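Local structure of metallo-carboxypeptidase (Pseudomonas aeruginosa, 4A38) at residues L173-Q178 / L270-D275; Q178-E183 / D238-W243; V281-C286 / L343-E348. The protein binds zinc and probably works as a metallocarboxypeptidase of the M14 family, trimming residues from the C-terminal ends of peptide or protein substrates. All blocks are in the same frame, centred on the assembly; numbering follows the deposited sequence.

Contact 1: residues L173-Q178 / L270-D275; sequences LWVIAQ and LDIHGD. With ZN (zinc ion), chain C; BZS (L-benzylsuccinic acid), chain D.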
loop_
_atom_site.group_PDB
_atom_site.type_symbol
_atom_site.label_atom_id
_atom_site.label_comp_id
_atom_site.label_asym_id
_atom_site.label_seq_id
_atom_site.Cartn_x
_atom_site.Cartn_y
_atom_site.Cartn_z
ATOM N N LEU A 173 6.991 4.194 -17.552
ATOM C CA LEU A 173 5.828 3.919 -16.722
ATOM C C LEU A 173 6.253 3.802 -15.261
ATOM O O LEU A 173 6.941 2.848 -14.881
ATOM C CB LEU A 173 5.146 2.628 -17.196
ATOM C CG LEU A 173 4.950 2.450 -18.709
ATOM C CD1 LEU A 173 4.128 1.194 -18.969
ATOM C CD2 LEU A 173 4.259 3.679 -19.306
ATOM N N TRP A 174 5.843 4.774 -14.444
ATOM C CA TRP A 174 6.195 4.793 -13.021
ATOM C C TRP A 174 5.131 4.243 -12.071
ATOM O O TRP A 174 3.936 4.529 -12.200
ATOM C CB TRP A 174 6.548 6.222 -12.575
ATOM C CG TRP A 174 7.785 6.785 -13.216
ATOM C CD1 TRP A 174 7.957 7.105 -14.537
ATOM C CD2 TRP A 174 9.006 7.134 -12.556
ATOM N NE1 TRP A 174 9.209 7.639 -14.735
ATOM C CE2 TRP A 174 9.873 7.668 -13.535
ATOM C CE3 TRP A 174 9.454 7.050 -11.228
ATOM C CZ2 TRP A 174 11.169 8.118 -13.227
ATOM C CZ3 TRP A 174 10.740 7.495 -10.922
ATOM C CH2 TRP A 174 11.583 8.023 -11.924
ATOM N N VAL A 175 5.588 3.465 -11.098
ATOM C CA VAL A 175 4.726 2.867 -10.096
ATOM C C VAL A 175 5.447 2.931 -8.759
ATOM O O VAL A 175 6.481 2.293 -8.600
ATOM C CB VAL A 175 4.464 1.381 -10.406
ATOM C CG1 VAL A 175 3.523 0.796 -9.374
ATOM C CG2 VAL A 175 3.921 1.221 -11.816
ATOM N N ILE A 176 4.925 3.698 -7.804
ATOM C CA ILE A 176 5.559 3.781 -6.493
ATOM C C ILE A 176 4.536 3.362 -5.437
ATOM O O ILE A 176 3.313 3.499 -5.647
ATOM C CB ILE A 176 6.113 5.206 -6.201
ATOM C CG1 ILE A 176 5.006 6.148 -5.713
ATOM C CG2 ILE A 176 6.791 5.747 -7.452
ATOM C CD1 ILE A 176 3.792 6.185 -6.612
ATOM N N ALA A 177 5.020 2.849 -4.312
ATOM C CA ALA A 177 4.098 2.367 -3.304
ATOM C C ALA A 177 4.406 2.602 -1.841
ATOM O O ALA A 177 5.554 2.743 -1.429
ATOM C CB ALA A 177 3.860 0.872 -3.524
ATOM N N GLN A 178 3.325 2.645 -1.072
ATOM C CA GLN A 178 3.341 2.790 0.379
ATOM C C GLN A 178 3.985 4.045 0.975
ATOM O O GLN A 178 4.793 3.949 1.914
ATOM C CB GLN A 178 3.961 1.517 1.006
ATOM C CG GLN A 178 3.366 1.096 2.366
ATOM C CD GLN A 178 3.722 -0.341 2.739
ATOM O OE1 GLN A 178 3.828 -1.197 1.873
ATOM N NE2 GLN A 178 3.896 -0.610 4.033
ATOM N N LEU A 270 1.337 5.578 -11.355
ATOM C CA LEU A 270 0.377 4.953 -10.449
ATOM C C LEU A 270 0.932 5.062 -9.023
ATOM O O LEU A 270 2.094 4.725 -8.783
ATOM C CB LEU A 270 0.168 3.480 -10.820
ATOM C CG LEU A 270 -0.272 3.141 -12.251
ATOM C CD1 LEU A 270 -0.603 1.652 -12.349
ATOM C CD2 LEU A 270 -1.491 3.960 -12.629
ATOM N N ASP A 271 0.117 5.557 -8.089
ATOM C CA ASP A 271 0.526 5.700 -6.691
ATOM C C ASP A 271 -0.336 4.697 -5.943
ATOM O O ASP A 271 -1.550 4.852 -5.876
ATOM C CB ASP A 271 0.252 7.131 -6.218
ATOM C CG ASP A 271 0.846 7.430 -4.853
ATOM O OD1 ASP A 271 1.717 6.672 -4.375
ATOM O OD2 ASP A 271 0.444 8.447 -4.261
ATOM N N ILE A 272 0.290 3.655 -5.406
ATOM C CA ILE A 272 -0.436 2.593 -4.726
ATOM C C ILE A 272 -0.654 2.814 -3.231
ATOM O O ILE A 272 0.302 2.944 -2.458
ATOM C CB ILE A 272 0.263 1.227 -4.959
ATOM C CG1 ILE A 272 0.011 0.709 -6.388
ATOM C CG2 ILE A 272 -0.341 0.190 -4.036
ATOM C CD1 ILE A 272 0.297 1.643 -7.522
ATOM N N HIS A 273 -1.928 2.848 -2.834
ATOM C CA HIS A 273 -2.309 3.070 -1.443
ATOM C C HIS A 273 -3.310 2.021 -0.956
ATOM O O HIS A 273 -3.650 1.075 -1.669
ATOM C CB HIS A 273 -2.955 4.455 -1.268
ATOM C CG HIS A 273 -2.050 5.608 -1.575
ATOM N ND1 HIS A 273 -1.616 6.485 -0.602
ATOM C CD2 HIS A 273 -1.548 6.070 -2.744
ATOM C CE1 HIS A 273 -0.887 7.436 -1.162
ATOM N NE2 HIS A 273 -0.831 7.206 -2.459
ATOM N N GLY A 274 -3.770 2.222 0.275
ATOM C CA GLY A 274 -4.750 1.342 0.885
ATOM C C GLY A 274 -5.748 2.228 1.598
ATOM O O GLY A 274 -5.357 3.217 2.226
ATOM N N ASP A 275 -7.036 1.913 1.501
ATOM C CA ASP A 275 -8.049 2.734 2.169
ATOM C C ASP A 275 -8.722 1.968 3.305
ATOM O O ASP A 275 -9.232 0.871 3.106
ATOM C CB ASP A 275 -9.119 3.204 1.176
ATOM C CG ASP A 275 -10.133 4.133 1.824
ATOM O OD1 ASP A 275 -9.807 5.319 2.046
ATOM O OD2 ASP A 275 -11.244 3.679 2.138
HETATM ZN ZN ZN C . -2.441 6.322 1.506
HETATM C C1 BZS D . -4.813 7.474 1.166
HETATM C C2 BZS D . -5.668 8.453 0.358
HETATM C CA BZS D . -4.754 9.437 -0.370
HETATM C C BZS D . -4.169 10.440 0.627
HETATM C CB BZS D . -5.514 10.194 -1.459
HETATM O O1 BZS D . -4.699 6.305 0.742
HETATM O O2 BZS D . -4.249 7.922 2.185
HETATM O O3 BZS D . -4.948 10.945 1.461
HETATM O O4 BZS D . -2.950 10.700 0.536
#
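Ile-176 and Asp-271 meet on one face of a pair of parallel strands, 173-177 and 270-275, whose directions differ by 24°. The end of the isoleucine does the touching: its CD1 lies 3.1 Å from Asp-271 OD1 and equally near the carbonyl oxygen of Leu-270. CG1 stands between the backbone N and the carbonyl carbon (chi1 81°), and from that cramped setting chi2 (-52°) brings CD1 over to the aspartate. On the reverse face the contact is wholly apolar. Val-175 CG1 packs on Ile-272 CD1 at 3.8 Å, Ala-177 CB rests against Ile-272 CB, and helix 185-196 closes over them with Met-190, Ala-186 and Phe-189.

The backbones are laced in parallel register. Leu-270 donates through N to Trp-174 O and accepts at O from Ile-176 N; Ile-272 N then reaches Ile-176 O at 3.0 Å in an almost straight bond. The last link, Gln-178 N to Ile-272 O, is weak at 3.3 Å, where the first strand gives way to loop.

Beyond the pairing, His-273 carries the strand into the zinc site. Its ND1 binds zinc at 2.3 Å, while NE2 gives its hydrogen to Asp-271 OD2 at 2.5 Å. The acceptor lies in the imidazole plane, but the histidine comes to the carboxylate from above its plane. Asp-271 OD1 is taken by Gln-179 NE2, so both oxygens are engaged. His-180 and Glu-183 complete the protein's share of the metal site, and the benzylsuccinate carboxylate supplies O1 and O2.

Zinc on ND1 and the carboxylate on NE2 together fix the rotation of the ring; the buried aspartate probably makes the imidazole a more electron-rich ligand.

Contact 2: residues Q178-E183 / D238-W243; sequences QQHPGE and DLNRAW. With ZN (zinc ion), chain C; BZS (L-benzylsuccinic acid), chain D.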
loop_
_atom_site.group_PDB
_atom_site.type_symbol
_atom_site.label_atom_id
_atom_site.label_comp_id
_atom_site.label_asym_id
_atom_site.label_seq_id
_atom_site.Cartn_x
_atom_site.Cartn_y
_atom_site.Cartn_z
ATOM N N GLN A 178 3.325 2.645 -1.072
ATOM C CA GLN A 178 3.341 2.790 0.379
ATOM C C GLN A 178 3.985 4.045 0.975
ATOM O O GLN A 178 4.793 3.949 1.914
ATOM C CB GLN A 178 3.961 1.517 1.006
ATOM C CG GLN A 178 3.366 1.096 2.366
ATOM C CD GLN A 178 3.722 -0.341 2.739
ATOM O OE1 GLN A 178 3.828 -1.197 1.873
ATOM N NE2 GLN A 178 3.896 -0.610 4.033
ATOM N N GLN A 179 3.633 5.213 0.439
ATOM C CA GLN A 179 4.135 6.475 0.990
ATOM C C GLN A 179 3.587 6.527 2.414
ATOM O O GLN A 179 4.172 7.135 3.309
ATOM C CB GLN A 179 3.601 7.683 0.217
ATOM C CG GLN A 179 4.171 7.866 -1.179
ATOM C CD GLN A 179 3.758 9.187 -1.785
ATOM O OE1 GLN A 179 4.255 10.248 -1.388
ATOM N NE2 GLN A 179 2.834 9.137 -2.748
ATOM N N HIS A 180 2.433 5.894 2.594
ATOM C CA HIS A 180 1.784 5.804 3.898
ATOM C C HIS A 180 2.169 4.431 4.464
ATOM O O HIS A 180 1.696 3.386 3.996
ATOM C CB HIS A 180 0.263 5.966 3.729
ATOM C CG HIS A 180 -0.136 7.355 3.323
ATOM N ND1 HIS A 180 -1.273 7.628 2.593
ATOM C CD2 HIS A 180 0.467 8.552 3.537
ATOM C CE1 HIS A 180 -1.349 8.929 2.370
ATOM N NE2 HIS A 180 -0.309 9.510 2.935
ATOM N N PRO A 181 3.038 4.427 5.487
ATOM C CA PRO A 181 3.533 3.209 6.143
ATOM C C PRO A 181 2.528 2.137 6.558
ATOM O O PRO A 181 2.794 0.952 6.395
ATOM C CB PRO A 181 4.342 3.756 7.325
ATOM C CG PRO A 181 3.644 5.038 7.649
ATOM C CD PRO A 181 3.385 5.623 6.281
ATOM N N GLY A 182 1.377 2.533 7.086
ATOM C CA GLY A 182 0.406 1.541 7.499
ATOM C C GLY A 182 -0.320 0.799 6.388
ATOM O O GLY A 182 -0.980 -0.208 6.647
ATOM N N GLU A 183 -0.191 1.267 5.150
ATOM C CA GLU A 183 -0.879 0.649 4.022
ATOM C C GLU A 183 -0.071 -0.471 3.341
ATOM O O GLU A 183 0.248 -0.412 2.149
ATOM C CB GLU A 183 -1.270 1.756 3.026
ATOM C CG GLU A 183 -2.399 2.680 3.558
ATOM C CD GLU A 183 -2.506 4.013 2.814
ATOM O OE1 GLU A 183 -2.053 4.113 1.642
ATOM O OE2 GLU A 183 -3.051 4.979 3.404
ATOM N N ASP A 238 3.654 13.807 6.224
ATOM C CA ASP A 238 2.817 12.946 5.394
ATOM C C ASP A 238 3.440 13.100 4.001
ATOM O O ASP A 238 3.361 14.172 3.393
ATOM C CB ASP A 238 1.373 13.469 5.398
ATOM C CG ASP A 238 0.426 12.622 4.552
ATOM O OD1 ASP A 238 0.866 11.984 3.568
ATOM O OD2 ASP A 238 -0.776 12.616 4.865
ATOM N N LEU A 239 4.052 12.036 3.498
ATOM C CA LEU A 239 4.714 12.087 2.209
ATOM C C LEU A 239 3.812 12.433 1.032
ATOM O O LEU A 239 4.265 13.027 0.063
ATOM C CB LEU A 239 5.449 10.768 1.946
ATOM C CG LEU A 239 6.685 10.498 2.816
ATOM C CD1 LEU A 239 7.352 9.203 2.371
ATOM C CD2 LEU A 239 7.666 11.679 2.716
ATOM N N ASN A 240 2.533 12.085 1.116
ATOM C CA ASN A 240 1.634 12.392 0.026
ATOM C C ASN A 240 0.972 13.754 0.162
ATOM O O ASN A 240 -0.165 13.963 -0.275
ATOM C CB ASN A 240 0.577 11.302 -0.135
ATOM C CG ASN A 240 0.096 11.200 -1.563
ATOM O OD1 ASN A 240 0.824 11.540 -2.494
ATOM N ND2 ASN A 240 -1.113 10.720 -1.746
ATOM N N ARG A 241 1.707 14.673 0.781
ATOM C CA ARG A 241 1.288 16.049 0.974
ATOM C C ARG A 241 2.547 16.891 0.760
ATOM O O ARG A 241 2.537 18.104 0.957
ATOM C CB ARG A 241 0.761 16.275 2.402
ATOM C CG ARG A 241 -0.597 15.656 2.704
ATOM C CD ARG A 241 -1.720 16.273 1.871
ATOM N NE ARG A 241 -3.008 15.669 2.201
ATOM C CZ ARG A 241 -3.373 14.433 1.869
ATOM N NH1 ARG A 241 -2.554 13.646 1.184
ATOM N NH2 ARG A 241 -4.562 13.978 2.231
ATOM N N ALA A 242 3.629 16.240 0.352
ATOM C CA ALA A 242 4.907 16.917 0.154
ATOM C C ALA A 242 5.370 17.045 -1.291
ATOM O O ALA A 242 6.502 17.475 -1.538
ATOM C CB ALA A 242 5.984 16.205 0.959
ATOM N N TRP A 243 4.512 16.697 -2.244
ATOM C CA TRP A 243 4.909 16.755 -3.646
ATOM C C TRP A 243 5.025 18.161 -4.229
ATOM O O TRP A 243 5.791 18.382 -5.156
ATOM C CB TRP A 243 3.986 15.861 -4.494
ATOM C CG TRP A 243 4.190 14.398 -4.146
ATOM C CD1 TRP A 243 3.875 13.787 -2.961
ATOM C CD2 TRP A 243 4.936 13.430 -4.901
ATOM N NE1 TRP A 243 4.397 12.512 -2.925
ATOM C CE2 TRP A 243 5.050 12.268 -4.101
ATOM C CE3 TRP A 243 5.525 13.434 -6.175
ATOM C CZ2 TRP A 243 5.729 11.122 -4.529
ATOM C CZ3 TRP A 243 6.208 12.283 -6.601
ATOM C CH2 TRP A 243 6.300 11.148 -5.775
HETATM ZN ZN ZN C . -2.441 6.322 1.506
HETATM C C1 BZS D . -4.813 7.474 1.166
HETATM C C2 BZS D . -5.668 8.453 0.358
HETATM C CA BZS D . -4.754 9.437 -0.370
HETATM C C BZS D . -4.169 10.440 0.627
HETATM C CB BZS D . -5.514 10.194 -1.459
HETATM O O1 BZS D . -4.699 6.305 0.742
HETATM O O2 BZS D . -4.249 7.922 2.185
HETATM O O3 BZS D . -4.948 10.945 1.461
HETATM O O4 BZS D . -2.950 10.700 0.536
HETATM O O HOH W 1 3.982 9.283 4.784
#
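Gln-179 and His-180 carry the contact from 178-183: Gln-179 bonds two side chains of 238-243 and His-180 one. Trp-243 NE1 donates to Gln-179 OE1 at 2.7 Å; the oxygen lies at the edge of the indole, near its plane, with amide and ring planes 72° apart. Gln-179 NE2 makes a weak bond to Asn-240 OD1, the two side chains crossing at about a right angle. His-180 NE2 gives its hydrogen to Asp-238 OD1 at 2.8 Å, on the syn side but tilted 30° out of the carboxylate plane. The same oxygen takes Asn-240 N on its anti side, tilted to the opposite face, closing an Asx turn, while Arg-231 makes a salt bridge to OD2. Asp-238 is thus a second-shell residue of the zinc, fixed on both oxygens, and it positions His-180.

Water joins the backbones once, donating to Gln-179 O and accepting from Leu-239 N.

Of the two segments, 178-183 supplies the metal bonds: His-180 ND1 at 2.1 Å, and Glu-183 through both carboxylate oxygens; His-273 and benzylsuccinate O1 and O2 complete the site. The other carboxylate of benzylsuccinate, O3 and O4, is bonded by 238-243. Asn-240 ND2 donates to BZS O4 at 2.9 Å; Arg-241 NH1 reaches the same oxygen and NH2 reaches O3, so the guanidinium meets the carboxylate with its edge. Its chain bends at chi2 (-64°), which helps turn the head to the ligand. Arg-231 also bonds benzylsuccinate.

The His-x-x-Glu pair on zinc, facing an Asn-Arg pair that in this family receives the substrate's C-terminal carboxylate, is the hallmark of an M14 carboxypeptidase active site.

Contact 3: residues V281-C286 / L343-E348; sequences VFAAGC and LAFTIE. With BZS (L-benzylsuccinic acid), chain D.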
loop_
_atom_site.group_PDB
_atom_site.type_symbol
_atom_site.label_atom_id
_atom_site.label_comp_id
_atom_site.label_asym_id
_atom_site.label_seq_id
_atom_site.Cartn_x
_atom_site.Cartn_y
_atom_site.Cartn_z
ATOM N N VAL A 281 -11.977 -2.114 -4.241
ATOM C CA VAL A 281 -10.744 -1.673 -4.873
ATOM C C VAL A 281 -11.210 -0.618 -5.881
ATOM O O VAL A 281 -12.194 -0.835 -6.611
ATOM C CB VAL A 281 -10.045 -2.836 -5.637
ATOM C CG1 VAL A 281 -8.950 -2.291 -6.546
ATOM C CG2 VAL A 281 -9.436 -3.818 -4.637
ATOM N N PHE A 282 -10.531 0.525 -5.911
ATOM C CA PHE A 282 -10.897 1.586 -6.841
ATOM C C PHE A 282 -9.710 2.466 -7.198
ATOM O O PHE A 282 -8.605 2.279 -6.671
ATOM C CB PHE A 282 -12.031 2.452 -6.258
ATOM C CG PHE A 282 -11.674 3.165 -4.976
ATOM C CD1 PHE A 282 -11.762 2.513 -3.751
ATOM C CD2 PHE A 282 -11.270 4.504 -4.998
ATOM C CE1 PHE A 282 -11.456 3.187 -2.550
ATOM C CE2 PHE A 282 -10.960 5.186 -3.811
ATOM C CZ PHE A 282 -11.056 4.523 -2.588
ATOM N N ALA A 283 -9.933 3.427 -8.089
ATOM C CA ALA A 283 -8.863 4.314 -8.505
ATOM C C ALA A 283 -9.320 5.758 -8.590
ATOM O O ALA A 283 -10.359 6.057 -9.176
ATOM C CB ALA A 283 -8.311 3.868 -9.854
ATOM N N ALA A 284 -8.545 6.652 -7.994
ATOM C CA ALA A 284 -8.864 8.069 -8.032
ATOM C C ALA A 284 -8.028 8.666 -9.156
ATOM O O ALA A 284 -6.872 8.279 -9.339
ATOM C CB ALA A 284 -8.513 8.728 -6.702
ATOM N N GLY A 285 -8.609 9.602 -9.904
ATOM C CA GLY A 285 -7.914 10.227 -11.015
ATOM C C GLY A 285 -7.467 11.652 -10.752
ATOM O O GLY A 285 -7.347 12.065 -9.603
ATOM N N CYS A 286 -7.227 12.400 -11.824
ATOM C CA CYS A 286 -6.776 13.788 -11.735
ATOM C C CYS A 286 -7.823 14.774 -12.249
ATOM O O CYS A 286 -7.467 15.878 -12.658
ATOM C CB CYS A 286 -5.499 13.995 -12.565
ATOM S SG CYS A 286 -3.978 13.133 -12.025
ATOM N N LEU A 343 -1.038 10.146 -17.820
ATOM C CA LEU A 343 -2.102 9.428 -17.137
ATOM C C LEU A 343 -1.568 9.134 -15.727
ATOM O O LEU A 343 -0.429 8.671 -15.568
ATOM C CB LEU A 343 -2.415 8.121 -17.887
ATOM C CG LEU A 343 -3.438 7.166 -17.269
ATOM C CD1 LEU A 343 -4.763 7.896 -17.021
ATOM C CD2 LEU A 343 -3.667 5.978 -18.207
ATOM N N ALA A 344 -2.367 9.420 -14.709
ATOM C CA ALA A 344 -1.944 9.185 -13.332
ATOM C C ALA A 344 -3.135 8.812 -12.450
ATOM O O ALA A 344 -4.207 9.413 -12.545
ATOM C CB ALA A 344 -1.246 10.431 -12.784
ATOM N N PHE A 345 -2.933 7.811 -11.596
ATOM C CA PHE A 345 -3.963 7.318 -10.692
ATOM C C PHE A 345 -3.391 6.980 -9.335
ATOM O O PHE A 345 -2.196 6.694 -9.203
ATOM C CB PHE A 345 -4.551 6.000 -11.199
ATOM C CG PHE A 345 -5.645 6.150 -12.188
ATOM C CD1 PHE A 345 -6.910 6.581 -11.786
ATOM C CD2 PHE A 345 -5.437 5.804 -13.519
ATOM C CE1 PHE A 345 -7.953 6.654 -12.697
ATOM C CE2 PHE A 345 -6.474 5.875 -14.441
ATOM C CZ PHE A 345 -7.733 6.296 -14.030
ATOM N N THR A 346 -4.296 7.092 -8.294
ATOM C CA THR A 346 -3.941 6.639 -6.958
ATOM C C THR A 346 -4.769 5.356 -6.896
ATOM O O THR A 346 -5.992 5.390 -7.049
ATOM C CB THR A 346 -4.382 7.608 -5.841
ATOM O OG1 THR A 346 -3.751 8.880 -6.012
ATOM C CG2 THR A 346 -4.003 7.060 -4.521
ATOM N N ILE A 347 -4.081 4.140 -6.743
ATOM C CA ILE A 347 -4.793 2.877 -6.663
ATOM C C ILE A 347 -5.096 2.592 -5.203
ATOM O O ILE A 347 -4.225 2.702 -4.340
ATOM C CB ILE A 347 -3.955 1.730 -7.274
ATOM C CG1 ILE A 347 -3.664 2.024 -8.749
ATOM C CG2 ILE A 347 -4.689 0.403 -7.133
ATOM C CD1 ILE A 347 -4.905 2.152 -9.601
ATOM N N GLU A 348 -6.339 2.228 -4.926
ATOM C CA GLU A 348 -6.742 1.954 -3.560
ATOM C C GLU A 348 -7.224 0.536 -3.326
ATOM O O GLU A 348 -8.148 0.067 -3.982
ATOM C CB GLU A 348 -7.847 2.924 -3.138
ATOM C CG GLU A 348 -7.466 4.389 -3.159
ATOM C CD GLU A 348 -6.752 4.816 -1.914
ATOM O OE1 GLU A 348 -6.504 3.959 -1.038
ATOM O OE2 GLU A 348 -6.444 6.015 -1.809
HETATM C C1 BZS D . -4.813 7.474 1.166
HETATM C C2 BZS D . -5.668 8.453 0.358
HETATM C CA BZS D . -4.754 9.437 -0.370
HETATM C C BZS D . -4.169 10.440 0.627
HETATM C CB BZS D . -5.514 10.194 -1.459
HETATM O O1 BZS D . -4.699 6.305 0.742
HETATM O O2 BZS D . -4.249 7.922 2.185
HETATM O O3 BZS D . -4.948 10.945 1.461
HETATM O O4 BZS D . -2.950 10.700 0.536
#
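Strands 282-284 and 343-348 run antiparallel with a strong twist, 140° between their directions, and Phe-282/Glu-348 and Ala-284/Thr-346 form hydrogen-bonded pairs on either side of the non-hydrogen-bonded pair Ala-283/Ile-347. Both N-H groups and both carbonyls of each hydrogen-bonded pair are used, the shortest link being Glu-348 N to Phe-282 O at 2.9 Å.

Phe-282 and Glu-348 lie side by side and point the same way. The methylene CB of the glutamate sits over one face of the phenyl ring, 3.7 Å from its centroid, a CH-pi contact, and CG touches the rim at CZ and CE2. Phe-282 can cover this chain because its CG stands between the backbone N and the carbonyl carbon (chi1 62°). Tyr-319 meets the same ring edge-to-face and makes a weak hydrogen bond to Glu-348 OE2.

On the other face, Ala-283 CB touches two side chains of strand 343-348, 3.6 Å from Phe-345 CD1 and 3.8 Å from Ile-347 CD1. The edge of the Phe-345 ring is turned to the carbonyl oxygen of Ala-284, with CD1 3.0 Å from that O. Farther along, beyond the paired residues, Cys-286 SG packs on Ala-344 CB.

Bent at chi2 (-83°), the Glu-348 chain carries its carboxylate to the bound benzylsuccinate, where OE2 comes within 3.1 Å of BZS O1. With its aliphatic part pressed on an aromatic face and its backbone bonded through both N and O, Glu-348, the predicted proton donor/acceptor, is presented at a set position beside the zinc-bound carboxylate.

From the N terminus, strand 171-177 ends at Gln-178, which contacts 1 and 2 share, and the chain passes into the zinc-binding loop before helix 185-196. Contact 2 closes first, when the chain returns at 238-243; contact 1 closes round it as strand 268-275 pairs with 171-177, so the smaller loop sits within the larger. Contact 3 follows in series: the chain runs to edge strand 282-284, passes through helices 294-310 and 332-340, and returns as 343-350, which slots between 282-284 and 268-275. Contacts 1 and 3 therefore join neighbouring parts of one mixed sheet, while contact 2 ties two loops together at the zinc site. All three converge on the benzylsuccinate.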